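Local coordinates for protein glutathione peroxidase (Trypanosoma cruzi, PDB 3E0U) that probably reduces peroxides, using a thioredoxin fold of the glutathione peroxidase type, at residues N52-Q57 with P159-A164; T48-K53 with D152-L157. All blocks are in the same frame, centred on the assembly; numbering follows the deposited sequence.

Both contacts tie helix 43-54 to the C-terminal part of the chain, and their centres lie about 9 Å apart. Contact 2 is the deeper one: helix against helix 150-157, with buried aliphatic side chains in the middle and a salt bridge at the more exposed side. Contact 1 continues it toward the C-terminal parts of both elements, where the loop after helix 150-157 meets Tyr-54 and Gln-57. It is only partly buried, and its chemistry across the segments is apolar. Glu-154 connects the two, because the carboxylate used in contact 2 probably also bonds to the phenol of Tyr-54 from contact 1.

Contact 1 (N52-Q57 with P159-A164); sequences NKYKGQ and PLLGGA
Leu-161 reaches from the C-terminal loop with a forked end, and its two methyls find different partners. CD1 comes up obliquely to the ring of Tyr-54, 3.6 Å from Tyr-54 CD1 and a little farther from CE1, so it meets the CD1-CE1 side of the ring at a slant, rather than the hydroxyl. The two side chains cross at about a right angle. The other methyl, CD2, lies 4.1 Å from Gln-57 CB and 4.0 Å from the backbone O of Gln-57, a looser van der Waals contact beside the exposed Gln-57. Tyr-54 has CG beside its backbone N (chi1 -64°), which turns the ring toward the loop. CB of Lys-53 lies over one face, near its border, 3.3 Å from the ring plane, and the hydroxyl is held by a probable hydrogen bond to Glu-154. Gln-57 N bonds back to Tyr-54 O at 3.2 Å, folding the chain so that Gln-57 comes round to the same leucine. Leu-161 also packs on Pro-27, while Phe-59 and Leu-158 touch Tyr-54. Leu-161 is the centre of an inverse gamma turn, and through it the C-terminal loop of this thioredoxin fold packs against the C-terminal part of helix 43-54.

Contact 2 (T48-K53 with D152-L157); sequences TTLYNK and DIEKKL
Leu-50 and Glu-154 mark the nearest backbone approach, CA to CA 8.4 Å, between two helical segments that run broadly the same way, with axes 11.7 Å apart and a crossing angle of -40°. Long side chains fill the gap. Leu-50 CD1 lies against two methyls of Ile-153 at once, CG2 and CD1, each 3.5 Å away. Its other methyl, CD2, rests 4.0 Å from Glu-154 CG, against the aliphatic part of that chain. Glu-154 runs extended beyond CG (chi2 168°), which carries its carboxylate across to Lys-53. The lysine bends repeatedly to meet it at about a right angle, and NZ donates to the syn lone pair of OE2 at 2.9 Å. OE2 probably also bonds to the phenol of Tyr-54, whereas OE1 lies close to Glu-151, a crowding of like charge that the lysine may offset. Beneath the salt bridge, Leu-50 and Ile-153 both rest on Leu-29 of strand 28-33. Ile-153 also touches Tyr-31 and, on strand 140-144, Phe-144, so helices 43-54 and 150-157 pack side by side on one face of the central sheet.

Contact 1 (N52-Q57 with P159-A164)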
ATOM      1  N   ASN A  52      -7.074 -11.613   2.700  1.00 45.81           N
ATOM      2  CA  ASN A  52      -7.713 -12.801   3.246  1.00 43.70           C
ATOM      3  C   ASN A  52      -6.921 -14.110   3.008  1.00 42.19           C
ATOM      4  O   ASN A  52      -6.916 -15.001   3.872  1.00 40.40           O
ATOM      5  CB  ASN A  52      -9.187 -12.902   2.793  1.00 46.12           C
ATOM      6  CG  ASN A  52     -10.088 -11.866   3.483  1.00 48.26           C
ATOM      7  OD1 ASN A  52     -10.295 -11.920   4.696  1.00 49.88           O
ATOM      8  ND2 ASN A  52     -10.615 -10.917   2.714  1.00 47.33           N
ATOM      9  N   LYS A  53      -6.244 -14.233   1.870  1.00 40.10           N
ATOM     10  CA  LYS A  53      -5.530 -15.480   1.578  1.00 42.01           C
ATOM     11  C   LYS A  53      -4.299 -15.596   2.486  1.00 42.63           C
ATOM     12  O   LYS A  53      -3.985 -16.682   3.001  1.00 40.83           O
ATOM     13  CB  LYS A  53      -5.084 -15.560   0.104  1.00 42.15           C
ATOM     14  CG  LYS A  53      -6.073 -16.131  -0.896  1.00 43.18           C
ATOM     15  CD  LYS A  53      -5.687 -17.520  -1.388  1.00 46.60           C
ATOM     16  CE  LYS A  53      -4.470 -17.498  -2.329  1.00 47.62           C
ATOM     17  NZ  LYS A  53      -4.799 -17.362  -3.791  1.00 48.78           N
ATOM     18  N   TYR A  54      -3.721 -14.447   2.817  1.00 41.53           N
ATOM     19  CA  TYR A  54      -2.416 -14.435   3.416  1.00 41.80           C
ATOM     20  C   TYR A  54      -2.232 -13.804   4.794  1.00 44.13           C
ATOM     21  O   TYR A  54      -1.149 -13.956   5.384  1.00 44.01           O
ATOM     22  CB  TYR A  54      -1.441 -13.801   2.415  1.00 41.58           C
ATOM     23  CG  TYR A  54      -1.310 -14.645   1.167  1.00 42.53           C
ATOM     24  CD1 TYR A  54      -0.738 -15.917   1.242  1.00 43.37           C
ATOM     25  CD2 TYR A  54      -1.923 -14.276  -0.030  1.00 41.73           C
ATOM     26  CE1 TYR A  54      -0.707 -16.761   0.143  1.00 42.61           C
ATOM     27  CE2 TYR A  54      -1.873 -15.106  -1.144  1.00 40.44           C
ATOM     28  CZ  TYR A  54      -1.246 -16.335  -1.052  1.00 41.62           C
ATOM     29  OH  TYR A  54      -1.165 -17.177  -2.131  1.00 41.19           O
ATOM     30  N   LYS A  55      -3.267 -13.173   5.352  1.00 45.23           N
ATOM     31  CA  LYS A  55      -3.062 -12.462   6.626  1.00 45.15           C
ATOM     32  C   LYS A  55      -2.601 -13.395   7.732  1.00 45.01           C
ATOM     33  O   LYS A  55      -1.693 -13.054   8.496  1.00 44.04           O
ATOM     34  CB  LYS A  55      -4.299 -11.675   7.061  1.00 45.85           C
ATOM     35  CG  LYS A  55      -5.539 -12.505   7.243  1.00 45.38           C
ATOM     36  CD  LYS A  55      -6.767 -11.616   7.153  1.00 45.81           C
ATOM     37  CE  LYS A  55      -7.167 -11.086   8.507  1.00 46.90           C
ATOM     38  NZ  LYS A  55      -7.582 -12.219   9.353  1.00 47.69           N
ATOM     39  N   GLY A  56      -3.209 -14.578   7.772  1.00 44.85           N
ATOM     40  CA  GLY A  56      -2.899 -15.633   8.746  1.00 45.89           C
ATOM     41  C   GLY A  56      -1.420 -15.893   9.015  1.00 46.74           C
ATOM     42  O   GLY A  56      -1.054 -16.342  10.096  1.00 47.64           O
ATOM     43  N   GLN A  57      -0.566 -15.580   8.046  1.00 46.91           N
ATOM     44  CA  GLN A  57       0.873 -15.802   8.151  1.00 46.36           C
ATOM     45  C   GLN A  57       1.707 -14.536   8.318  1.00 48.58           C
ATOM     46  O   GLN A  57       2.892 -14.517   7.965  1.00 50.07           O
ATOM     47  CB  GLN A  57       1.358 -16.646   6.969  1.00 45.89           C
ATOM     48  CG  GLN A  57       0.208 -16.976   6.019  1.00 44.54           C
ATOM     49  CD  GLN A  57       0.547 -18.102   5.075  1.00 44.96           C
ATOM     50  OE1 GLN A  57       1.689 -18.536   4.982  1.00 45.26           O
ATOM     51  NE2 GLN A  57      -0.460 -18.574   4.339  1.00 44.68           N
ATOM     52  N   PRO A 159       7.613 -16.036  -2.031  1.00 39.20           N
ATOM     53  CA  PRO A 159       8.968 -16.152  -1.468  1.00 39.61           C
ATOM     54  C   PRO A 159       9.322 -15.106  -0.364  1.00 40.14           C
ATOM     55  O   PRO A 159      10.504 -15.005  -0.009  1.00 42.09           O
ATOM     56  CB  PRO A 159       9.893 -15.954  -2.689  1.00 39.03           C
ATOM     57  CG  PRO A 159       9.020 -15.963  -3.892  1.00 38.00           C
ATOM     58  CD  PRO A 159       7.639 -15.558  -3.426  1.00 38.50           C
ATOM     59  N   LEU A 160       8.338 -14.341   0.141  1.00 38.91           N
ATOM     60  CA  LEU A 160       8.520 -13.403   1.277  1.00 38.32           C
ATOM     61  C   LEU A 160       7.819 -13.885   2.568  1.00 38.24           C
ATOM     62  O   LEU A 160       8.019 -13.277   3.676  1.00 41.24           O
ATOM     63  CB  LEU A 160       8.071 -11.949   0.942  1.00 37.33           C
ATOM     64  CG  LEU A 160       8.782 -11.111  -0.129  1.00 36.93           C
ATOM     65  CD1 LEU A 160       8.341  -9.651  -0.206  1.00 37.63           C
ATOM     66  CD2 LEU A 160      10.283 -11.167   0.100  1.00 39.37           C
ATOM     67  N   LEU A 161       6.906 -14.838   2.448  1.00 40.17           N
ATOM     68  CA  LEU A 161       6.192 -15.404   3.589  1.00 43.80           C
ATOM     69  C   LEU A 161       7.021 -16.555   4.193  1.00 48.77           C
ATOM     70  O   LEU A 161       6.550 -17.703   4.325  1.00 48.94           O
ATOM     71  CB  LEU A 161       4.841 -15.933   3.121  1.00 42.74           C
ATOM     72  CG  LEU A 161       3.762 -14.932   2.689  1.00 42.35           C
ATOM     73  CD1 LEU A 161       2.780 -15.576   1.703  1.00 40.97           C
ATOM     74  CD2 LEU A 161       3.041 -14.428   3.925  1.00 42.11           C
ATOM     75  N   GLY A 162       8.285 -16.240   4.465  1.00 52.10           N
ATOM     76  CA  GLY A 162       9.293 -17.152   4.993  1.00 55.95           C
ATOM     77  C   GLY A 162      10.502 -16.250   5.099  1.00 58.76           C
ATOM     78  O   GLY A 162      11.546 -16.608   5.665  1.00 60.16           O
ATOM     79  N   GLY A 163      10.333 -15.042   4.537  1.00 62.32           N
ATOM     80  CA  GLY A 163      11.293 -13.941   4.598  1.00 66.02           C
ATOM     81  C   GLY A 163      12.167 -13.699   3.377  1.00 68.40           C
ATOM     82  O   GLY A 163      12.317 -12.564   2.923  1.00 69.52           O
ATOM     83  N   ALA A 164      12.684 -14.781   2.811  1.00 70.08           N
ATOM     84  CA  ALA A 164      13.705 -14.725   1.776  1.00 71.15           C
ATOM     85  C   ALA A 164      14.942 -15.183   2.514  1.00 72.26           C
ATOM     86  O   ALA A 164      15.782 -14.359   2.881  1.00 73.94           O
ATOM     87  CB  ALA A 164      13.898 -13.314   1.255  1.00 70.18           C
TER

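Contact 2 (T48-K53 with D152-L157)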
ATOM      1  N   THR A  48      -8.312  -7.128  -1.033  1.00 37.07           N
ATOM      2  CA  THR A  48      -9.140  -7.987  -0.195  1.00 37.65           C
ATOM      3  C   THR A  48      -8.830  -9.492  -0.348  1.00 39.20           C
ATOM      4  O   THR A  48      -8.827 -10.223   0.632  1.00 39.51           O
ATOM      5  CB  THR A  48     -10.592  -7.707  -0.562  1.00 38.86           C
ATOM      6  OG1 THR A  48     -10.845  -6.314  -0.365  1.00 41.37           O
ATOM      7  CG2 THR A  48     -11.590  -8.533   0.286  1.00 41.01           C
ATOM      8  N   THR A  49      -8.657  -9.978  -1.580  1.00 38.62           N
ATOM      9  CA  THR A  49      -8.259 -11.362  -1.779  1.00 38.12           C
ATOM     10  C   THR A  49      -6.912 -11.646  -1.093  1.00 38.56           C
ATOM     11  O   THR A  49      -6.842 -12.491  -0.203  1.00 37.20           O
ATOM     12  CB  THR A  49      -8.194 -11.771  -3.268  1.00 36.91           C
ATOM     13  OG1 THR A  49      -9.482 -11.583  -3.861  1.00 37.21           O
ATOM     14  CG2 THR A  49      -7.808 -13.274  -3.409  1.00 35.66           C
ATOM     15  N   LEU A  50      -5.879 -10.878  -1.437  1.00 37.59           N
ATOM     16  CA  LEU A  50      -4.585 -11.105  -0.842  1.00 39.63           C
ATOM     17  C   LEU A  50      -4.585 -10.992   0.666  1.00 39.99           C
ATOM     18  O   LEU A  50      -3.822 -11.659   1.312  1.00 41.90           O
ATOM     19  CB  LEU A  50      -3.531 -10.165  -1.433  1.00 40.03           C
ATOM     20  CG  LEU A  50      -3.204 -10.507  -2.875  1.00 37.91           C
ATOM     21  CD1 LEU A  50      -2.562  -9.295  -3.516  1.00 36.64           C
ATOM     22  CD2 LEU A  50      -2.319 -11.764  -2.909  1.00 36.16           C
ATOM     23  N   TYR A  51      -5.347 -10.057   1.207  1.00 43.04           N
ATOM     24  CA  TYR A  51      -5.427  -9.819   2.636  1.00 41.73           C
ATOM     25  C   TYR A  51      -6.066 -11.023   3.334  1.00 43.76           C
ATOM     26  O   TYR A  51      -5.646 -11.438   4.418  1.00 44.38           O
ATOM     27  CB  TYR A  51      -6.211  -8.535   2.895  1.00 41.12           C
ATOM     28  CG  TYR A  51      -6.430  -8.244   4.359  1.00 41.79           C
ATOM     29  CD1 TYR A  51      -5.370  -7.828   5.179  1.00 43.18           C
ATOM     30  CD2 TYR A  51      -7.690  -8.390   4.940  1.00 40.84           C
ATOM     31  CE1 TYR A  51      -5.542  -7.644   6.584  1.00 40.75           C
ATOM     32  CE2 TYR A  51      -7.875  -8.192   6.304  1.00 41.47           C
ATOM     33  CZ  TYR A  51      -6.787  -7.774   7.105  1.00 41.81           C
ATOM     34  OH  TYR A  51      -6.981  -7.554   8.442  1.00 43.29           O
ATOM     35  N   ASN A  52      -7.074 -11.613   2.700  1.00 45.81           N
ATOM     36  CA  ASN A  52      -7.713 -12.801   3.246  1.00 43.70           C
ATOM     37  C   ASN A  52      -6.921 -14.110   3.008  1.00 42.19           C
ATOM     38  O   ASN A  52      -6.916 -15.001   3.872  1.00 40.40           O
ATOM     39  CB  ASN A  52      -9.187 -12.902   2.793  1.00 46.12           C
ATOM     40  CG  ASN A  52     -10.088 -11.866   3.483  1.00 48.26           C
ATOM     41  OD1 ASN A  52     -10.295 -11.920   4.696  1.00 49.88           O
ATOM     42  ND2 ASN A  52     -10.615 -10.917   2.714  1.00 47.33           N
ATOM     43  N   LYS A  53      -6.244 -14.233   1.870  1.00 40.10           N
ATOM     44  CA  LYS A  53      -5.530 -15.480   1.578  1.00 42.01           C
ATOM     45  C   LYS A  53      -4.299 -15.596   2.486  1.00 42.63           C
ATOM     46  O   LYS A  53      -3.985 -16.682   3.001  1.00 40.83           O
ATOM     47  CB  LYS A  53      -5.084 -15.560   0.104  1.00 42.15           C
ATOM     48  CG  LYS A  53      -6.073 -16.131  -0.896  1.00 43.18           C
ATOM     49  CD  LYS A  53      -5.687 -17.520  -1.388  1.00 46.60           C
ATOM     50  CE  LYS A  53      -4.470 -17.498  -2.329  1.00 47.62           C
ATOM     51  NZ  LYS A  53      -4.799 -17.362  -3.791  1.00 48.78           N
ATOM     52  N   ASP A 152      -0.204 -12.377 -10.055  1.00 46.33           N
ATOM     53  CA  ASP A 152       0.967 -11.592 -10.375  1.00 45.98           C
ATOM     54  C   ASP A 152       1.653 -11.064  -9.137  1.00 44.66           C
ATOM     55  O   ASP A 152       2.888 -11.040  -9.078  1.00 40.77           O
ATOM     56  CB  ASP A 152       0.693 -10.525 -11.438  1.00 48.20           C
ATOM     57  CG  ASP A 152       0.916 -11.065 -12.844  1.00 52.32           C
ATOM     58  OD1 ASP A 152       1.893 -11.839 -13.052  1.00 53.69           O
ATOM     59  OD2 ASP A 152       0.131 -10.724 -13.752  1.00 53.99           O
ATOM     60  N   ILE A 153       0.850 -10.785  -8.103  1.00 44.15           N
ATOM     61  CA  ILE A 153       1.384 -10.339  -6.808  1.00 43.31           C
ATOM     62  C   ILE A 153       1.982 -11.540  -6.027  1.00 44.60           C
ATOM     63  O   ILE A 153       3.015 -11.390  -5.361  1.00 43.45           O
ATOM     64  CB  ILE A 153       0.334  -9.542  -5.960  1.00 42.42           C
ATOM     65  CG1 ILE A 153      -0.035  -8.241  -6.696  1.00 40.86           C
ATOM     66  CG2 ILE A 153       0.847  -9.336  -4.476  1.00 40.85           C
ATOM     67  CD1 ILE A 153      -0.940  -7.323  -5.982  1.00 41.76           C
ATOM     68  N   GLU A 154       1.408 -12.732  -6.216  1.00 42.13           N
ATOM     69  CA  GLU A 154       1.868 -13.933  -5.505  1.00 43.74           C
ATOM     70  C   GLU A 154       3.265 -14.432  -5.937  1.00 46.33           C
ATOM     71  O   GLU A 154       4.022 -14.984  -5.122  1.00 45.40           O
ATOM     72  CB  GLU A 154       0.808 -15.045  -5.564  1.00 39.40           C
ATOM     73  CG  GLU A 154      -0.346 -14.800  -4.585  1.00 38.17           C
ATOM     74  CD  GLU A 154      -1.515 -15.710  -4.828  1.00 36.62           C
ATOM     75  OE1 GLU A 154      -1.711 -16.106  -5.979  1.00 36.10           O
ATOM     76  OE2 GLU A 154      -2.264 -16.012  -3.886  1.00 37.15           O
ATOM     77  N   LYS A 155       3.566 -14.282  -7.230  1.00 48.84           N
ATOM     78  CA  LYS A 155       4.879 -14.559  -7.774  1.00 49.96           C
ATOM     79  C   LYS A 155       5.987 -13.925  -6.912  1.00 48.57           C
ATOM     80  O   LYS A 155       6.996 -14.570  -6.635  1.00 48.58           O
ATOM     81  CB  LYS A 155       4.991 -14.049  -9.224  1.00 50.78           C
ATOM     82  CG  LYS A 155       4.594 -15.016 -10.316  1.00 52.67           C
ATOM     83  CD  LYS A 155       4.964 -14.436 -11.705  1.00 53.26           C
ATOM     84  CE  LYS A 155       6.487 -14.444 -12.019  1.00 54.09           C
ATOM     85  NZ  LYS A 155       6.974 -15.521 -12.983  1.00 53.62           N
ATOM     86  N   LYS A 156       5.845 -12.645  -6.562  1.00 48.19           N
ATOM     87  CA  LYS A 156       6.830 -11.952  -5.696  1.00 47.30           C
ATOM     88  C   LYS A 156       6.621 -12.143  -4.166  1.00 46.16           C
ATOM     89  O   LYS A 156       7.583 -12.278  -3.407  1.00 47.19           O
ATOM     90  CB  LYS A 156       6.859 -10.458  -6.014  1.00 47.72           C
ATOM     91  CG  LYS A 156       6.766 -10.110  -7.485  1.00 48.85           C
ATOM     92  CD  LYS A 156       7.945 -10.649  -8.326  1.00 48.73           C
ATOM     93  CE  LYS A 156       7.944  -9.944  -9.756  1.00 48.38           C
ATOM     94  NZ  LYS A 156       9.101 -10.475 -10.677  1.00 49.04           N
ATOM     95  N   LEU A 157       5.359 -12.223  -3.744  1.00 45.32           N
ATOM     96  CA  LEU A 157       4.973 -12.370  -2.332  1.00 43.95           C
ATOM     97  C   LEU A 157       5.232 -13.744  -1.662  1.00 43.42           C
ATOM     98  O   LEU A 157       5.723 -13.792  -0.525  1.00 42.23           O
ATOM     99  CB  LEU A 157       3.516 -11.925  -2.175  1.00 43.34           C
ATOM    100  CG  LEU A 157       2.820 -11.686  -0.823  1.00 44.42           C
ATOM    101  CD1 LEU A 157       1.554 -12.523  -0.627  1.00 44.56           C
ATOM    102  CD2 LEU A 157       3.783 -11.770   0.343  1.00 40.75           C
TER